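Local structure of phage-related conserved hypothetical protein, BB2244 (Bordetella bronchiseptica, 2BDV) at residues 118-123 with 201-206. The protein is of uncharacterised function but belongs to the SOS response associated peptidase (SRAP) family, whose members are linked to the handling of DNA damage. Residues are numbered along the deposited sequence; the frame is centred on the assembly and turned at random.
Sequences PYYIHG and SWYPVR
Tyr120 and Tyr203 exchange two backbone hydrogen bonds in an antiparallel beta ladder that sets strand 201-204 at the margin of a four-stranded sheet of the SRAP fold; strand 101-107 flanks 116-123 on its other side. The bond from Tyr120 N to Tyr203 O is 2.9 Å long and nearly straight at 171°. A second reciprocal pair joins His122 and Ser201, and Val205 N, just beyond strand 201-204, hydrogen-bonds Pro118 O. Pro118, Tyr120, Ile121 and Val205 are buried, whereas Ser201, Trp202 and Tyr203 of the edge strand face solvent. The Pro118 and Val205 side chains cross at about a right angle, their CG-CG1 approach of 3.2 Å doubtfully short. On the face shared with His122 and Ser201, Tyr203 CE1 lies in plane at the edge of the Tyr120 ring, the planes at 62°, and Tyr203 OH bonds weakly to Tyr34 OH. With CG anti to its carbonyl carbon (chi1 -79°), the Tyr119 ring leans across the partner strand, and Pro204 CB sits over its face in a CH-pi contact, 4.1 Å from the centroid. Trp202 CB packs on Ile121 CG1 at 3.8 Å. At the far end, His122 ND1 donates in its ring plane to Gly123 O at 2.7 Å.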
ATOM      1  N   PRO A 118      18.676  -1.330   5.594  1.00 24.23           N
ATOM      2  CA  PRO A 118      17.452  -1.552   4.816  1.00 23.56           C
ATOM      3  C   PRO A 118      17.276  -3.009   4.359  1.00 24.98           C
ATOM      4  O   PRO A 118      18.237  -3.660   3.950  1.00 23.92           O
ATOM      5  CB  PRO A 118      17.620  -0.591   3.635  1.00 24.43           C
ATOM      6  CG  PRO A 118      19.115  -0.548   3.445  1.00 21.30           C
ATOM      7  CD  PRO A 118      19.628  -0.471   4.862  1.00 21.06           C
ATOM      8  N   TYR A 119      16.049  -3.519   4.446  1.00 24.49           N
ATOM      9  CA  TYR A 119      15.746  -4.884   4.015  1.00 23.48           C
ATOM     10  C   TYR A 119      14.663  -4.854   2.938  1.00 22.93           C
ATOM     11  O   TYR A 119      13.821  -3.951   2.916  1.00 23.88           O
ATOM     12  CB  TYR A 119      15.235  -5.740   5.188  1.00 25.57           C
ATOM     13  CG  TYR A 119      16.310  -6.247   6.117  1.00 27.28           C
ATOM     14  CD1 TYR A 119      16.852  -5.423   7.104  1.00 28.92           C
ATOM     15  CD2 TYR A 119      16.826  -7.534   5.977  1.00 28.63           C
ATOM     16  CE1 TYR A 119      17.886  -5.863   7.927  1.00 27.91           C
ATOM     17  CE2 TYR A 119      17.860  -7.986   6.794  1.00 29.74           C
ATOM     18  CZ  TYR A 119      18.389  -7.143   7.765  1.00 31.35           C
ATOM     19  OH  TYR A 119      19.440  -7.572   8.549  1.00 33.38           O
ATOM     20  N   TYR A 120      14.688  -5.830   2.037  1.00 20.15           N
ATOM     21  CA  TYR A 120      13.666  -5.920   0.995  1.00 19.27           C
ATOM     22  C   TYR A 120      12.842  -7.181   1.306  1.00 19.10           C
ATOM     23  O   TYR A 120      13.410  -8.257   1.466  1.00 17.38           O
ATOM     24  CB  TYR A 120      14.306  -6.041  -0.402  1.00 18.62           C
ATOM     25  CG  TYR A 120      13.290  -6.247  -1.511  1.00 19.36           C
ATOM     26  CD1 TYR A 120      12.314  -5.290  -1.766  1.00 20.33           C
ATOM     27  CD2 TYR A 120      13.296  -7.402  -2.288  1.00 19.90           C
ATOM     28  CE1 TYR A 120      11.371  -5.470  -2.759  1.00 19.30           C
ATOM     29  CE2 TYR A 120      12.351  -7.600  -3.296  1.00 20.37           C
ATOM     30  CZ  TYR A 120      11.388  -6.622  -3.525  1.00 22.65           C
ATOM     31  OH  TYR A 120      10.438  -6.774  -4.517  1.00 19.91           O
ATOM     32  N   ILE A 121      11.520  -7.031   1.414  1.00 19.65           N
ATOM     33  CA  ILE A 121      10.606  -8.142   1.722  1.00 19.79           C
ATOM     34  C   ILE A 121       9.730  -8.442   0.512  1.00 19.55           C
ATOM     35  O   ILE A 121       9.231  -7.523  -0.132  1.00 18.69           O
ATOM     36  CB  ILE A 121       9.622  -7.818   2.903  1.00 15.52           C
ATOM     37  CG1 ILE A 121      10.379  -7.411   4.163  1.00 18.23           C
ATOM     38  CG2 ILE A 121       8.813  -9.044   3.262  1.00 15.00           C
ATOM     39  CD1 ILE A 121      10.859  -6.005   4.171  1.00 18.28           C
ATOM     40  N   HIS A 122       9.526  -9.721   0.203  1.00 21.00           N
ATOM     41  CA  HIS A 122       8.689 -10.077  -0.946  1.00 21.93           C
ATOM     42  C   HIS A 122       8.058 -11.463  -0.825  1.00 21.87           C
ATOM     43  O   HIS A 122       8.324 -12.208   0.118  1.00 20.86           O
ATOM     44  CB  HIS A 122       9.522 -10.006  -2.225  1.00 21.99           C
ATOM     45  CG  HIS A 122      10.567 -11.072  -2.310  1.00 23.47           C
ATOM     46  ND1 HIS A 122      10.268 -12.382  -2.614  1.00 23.55           N
ATOM     47  CD2 HIS A 122      11.896 -11.037  -2.059  1.00 22.24           C
ATOM     48  CE1 HIS A 122      11.368 -13.109  -2.543  1.00 24.20           C
ATOM     49  NE2 HIS A 122      12.370 -12.317  -2.209  1.00 26.04           N
ATOM     50  N   GLY A 123       7.210 -11.789  -1.793  1.00 23.97           N
ATOM     51  CA  GLY A 123       6.552 -13.079  -1.821  1.00 23.72           C
ATOM     52  C   GLY A 123       6.989 -13.838  -3.066  1.00 25.52           C
ATOM     53  O   GLY A 123       8.019 -13.520  -3.657  1.00 21.86           O
ATOM     54  N   SER A 201       9.717 -13.745   2.204  1.00 25.82           N
ATOM     55  CA  SER A 201      11.120 -13.968   2.506  1.00 25.85           C
ATOM     56  C   SER A 201      11.728 -12.573   2.349  1.00 26.69           C
ATOM     57  O   SER A 201      11.093 -11.687   1.772  1.00 25.21           O
ATOM     58  CB  SER A 201      11.756 -14.959   1.519  1.00 25.42           C
ATOM     59  OG  SER A 201      11.723 -14.470   0.190  1.00 28.09           O
ATOM     60  N   TRP A 202      12.935 -12.359   2.863  1.00 26.14           N
ATOM     61  CA  TRP A 202      13.560 -11.044   2.749  1.00 26.65           C
ATOM     62  C   TRP A 202      15.065 -11.104   2.880  1.00 26.27           C
ATOM     63  O   TRP A 202      15.611 -12.075   3.394  1.00 25.88           O
ATOM     64  CB  TRP A 202      12.992 -10.102   3.815  1.00 29.43           C
ATOM     65  CG  TRP A 202      13.092 -10.641   5.201  1.00 31.43           C
ATOM     66  CD1 TRP A 202      14.174 -10.581   6.035  1.00 33.13           C
ATOM     67  CD2 TRP A 202      12.080 -11.361   5.908  1.00 32.82           C
ATOM     68  NE1 TRP A 202      13.895 -11.222   7.218  1.00 33.57           N
ATOM     69  CE2 TRP A 202      12.614 -11.710   7.166  1.00 34.00           C
ATOM     70  CE3 TRP A 202      10.768 -11.749   5.598  1.00 36.58           C
ATOM     71  CZ2 TRP A 202      11.884 -12.433   8.119  1.00 35.67           C
ATOM     72  CZ3 TRP A 202      10.038 -12.469   6.543  1.00 35.22           C
ATOM     73  CH2 TRP A 202      10.599 -12.802   7.788  1.00 37.30           C
ATOM     74  N   TYR A 203      15.734 -10.064   2.397  1.00 24.83           N
ATOM     75  CA  TYR A 203      17.184 -10.004   2.487  1.00 24.93           C
ATOM     76  C   TYR A 203      17.644  -8.556   2.654  1.00 26.41           C
ATOM     77  O   TYR A 203      16.909  -7.617   2.334  1.00 23.83           O
ATOM     78  CB  TYR A 203      17.835 -10.631   1.242  1.00 23.69           C
ATOM     79  CG  TYR A 203      17.364 -10.060  -0.080  1.00 23.93           C
ATOM     80  CD1 TYR A 203      16.291 -10.635  -0.775  1.00 20.26           C
ATOM     81  CD2 TYR A 203      17.966  -8.931  -0.619  1.00 18.74           C
ATOM     82  CE1 TYR A 203      15.837 -10.090  -1.975  1.00 21.11           C
ATOM     83  CE2 TYR A 203      17.521  -8.376  -1.811  1.00 21.46           C
ATOM     84  CZ  TYR A 203      16.461  -8.954  -2.486  1.00 22.63           C
ATOM     85  OH  TYR A 203      16.020  -8.393  -3.666  1.00 24.30           O
ATOM     86  N   PRO A 204      18.866  -8.355   3.178  1.00 25.98           N
ATOM     87  CA  PRO A 204      19.353  -6.987   3.355  1.00 27.15           C
ATOM     88  C   PRO A 204      19.817  -6.432   2.016  1.00 27.67           C
ATOM     89  O   PRO A 204      20.556  -7.101   1.289  1.00 30.19           O
ATOM     90  CB  PRO A 204      20.498  -7.160   4.347  1.00 27.78           C
ATOM     91  CG  PRO A 204      21.074  -8.491   3.942  1.00 27.43           C
ATOM     92  CD  PRO A 204      19.839  -9.338   3.693  1.00 26.48           C
ATOM     93  N   VAL A 205      19.368  -5.229   1.674  1.00 27.22           N
ATOM     94  CA  VAL A 205      19.786  -4.623   0.418  1.00 29.92           C
ATOM     95  C   VAL A 205      21.154  -4.003   0.674  1.00 30.84           C
ATOM     96  O   VAL A 205      21.349  -3.297   1.660  1.00 31.12           O
ATOM     97  CB  VAL A 205      18.781  -3.547  -0.057  1.00 30.57           C
ATOM     98  CG1 VAL A 205      18.489  -2.594   1.055  1.00 33.45           C
ATOM     99  CG2 VAL A 205      19.346  -2.805  -1.266  1.00 29.72           C
ATOM    100  N   ARG A 206      22.100  -4.282  -0.213  1.00 31.99           N
ATOM    101  CA  ARG A 206      23.464  -3.800  -0.056  1.00 34.18           C
ATOM    102  C   ARG A 206      23.732  -2.499  -0.795  1.00 37.05           C
ATOM    103  O   ARG A 206      24.709  -1.805  -0.514  1.00 37.03           O
ATOM    104  CB  ARG A 206      24.423  -4.904  -0.508  1.00 31.67           C
ATOM    105  CG  ARG A 206      24.009  -6.280   0.037  1.00 28.84           C
ATOM    106  CD  ARG A 206      24.958  -7.399  -0.380  1.00 26.17           C
ATOM    107  NE  ARG A 206      24.366  -8.721  -0.203  1.00 20.10           N
ATOM    108  CZ  ARG A 206      25.044  -9.862  -0.291  1.00 21.12           C
ATOM    109  NH1 ARG A 206      26.345  -9.841  -0.545  1.00 19.72           N
ATOM    110  NH2 ARG A 206      24.423 -11.027  -0.142  1.00 18.26           N
TER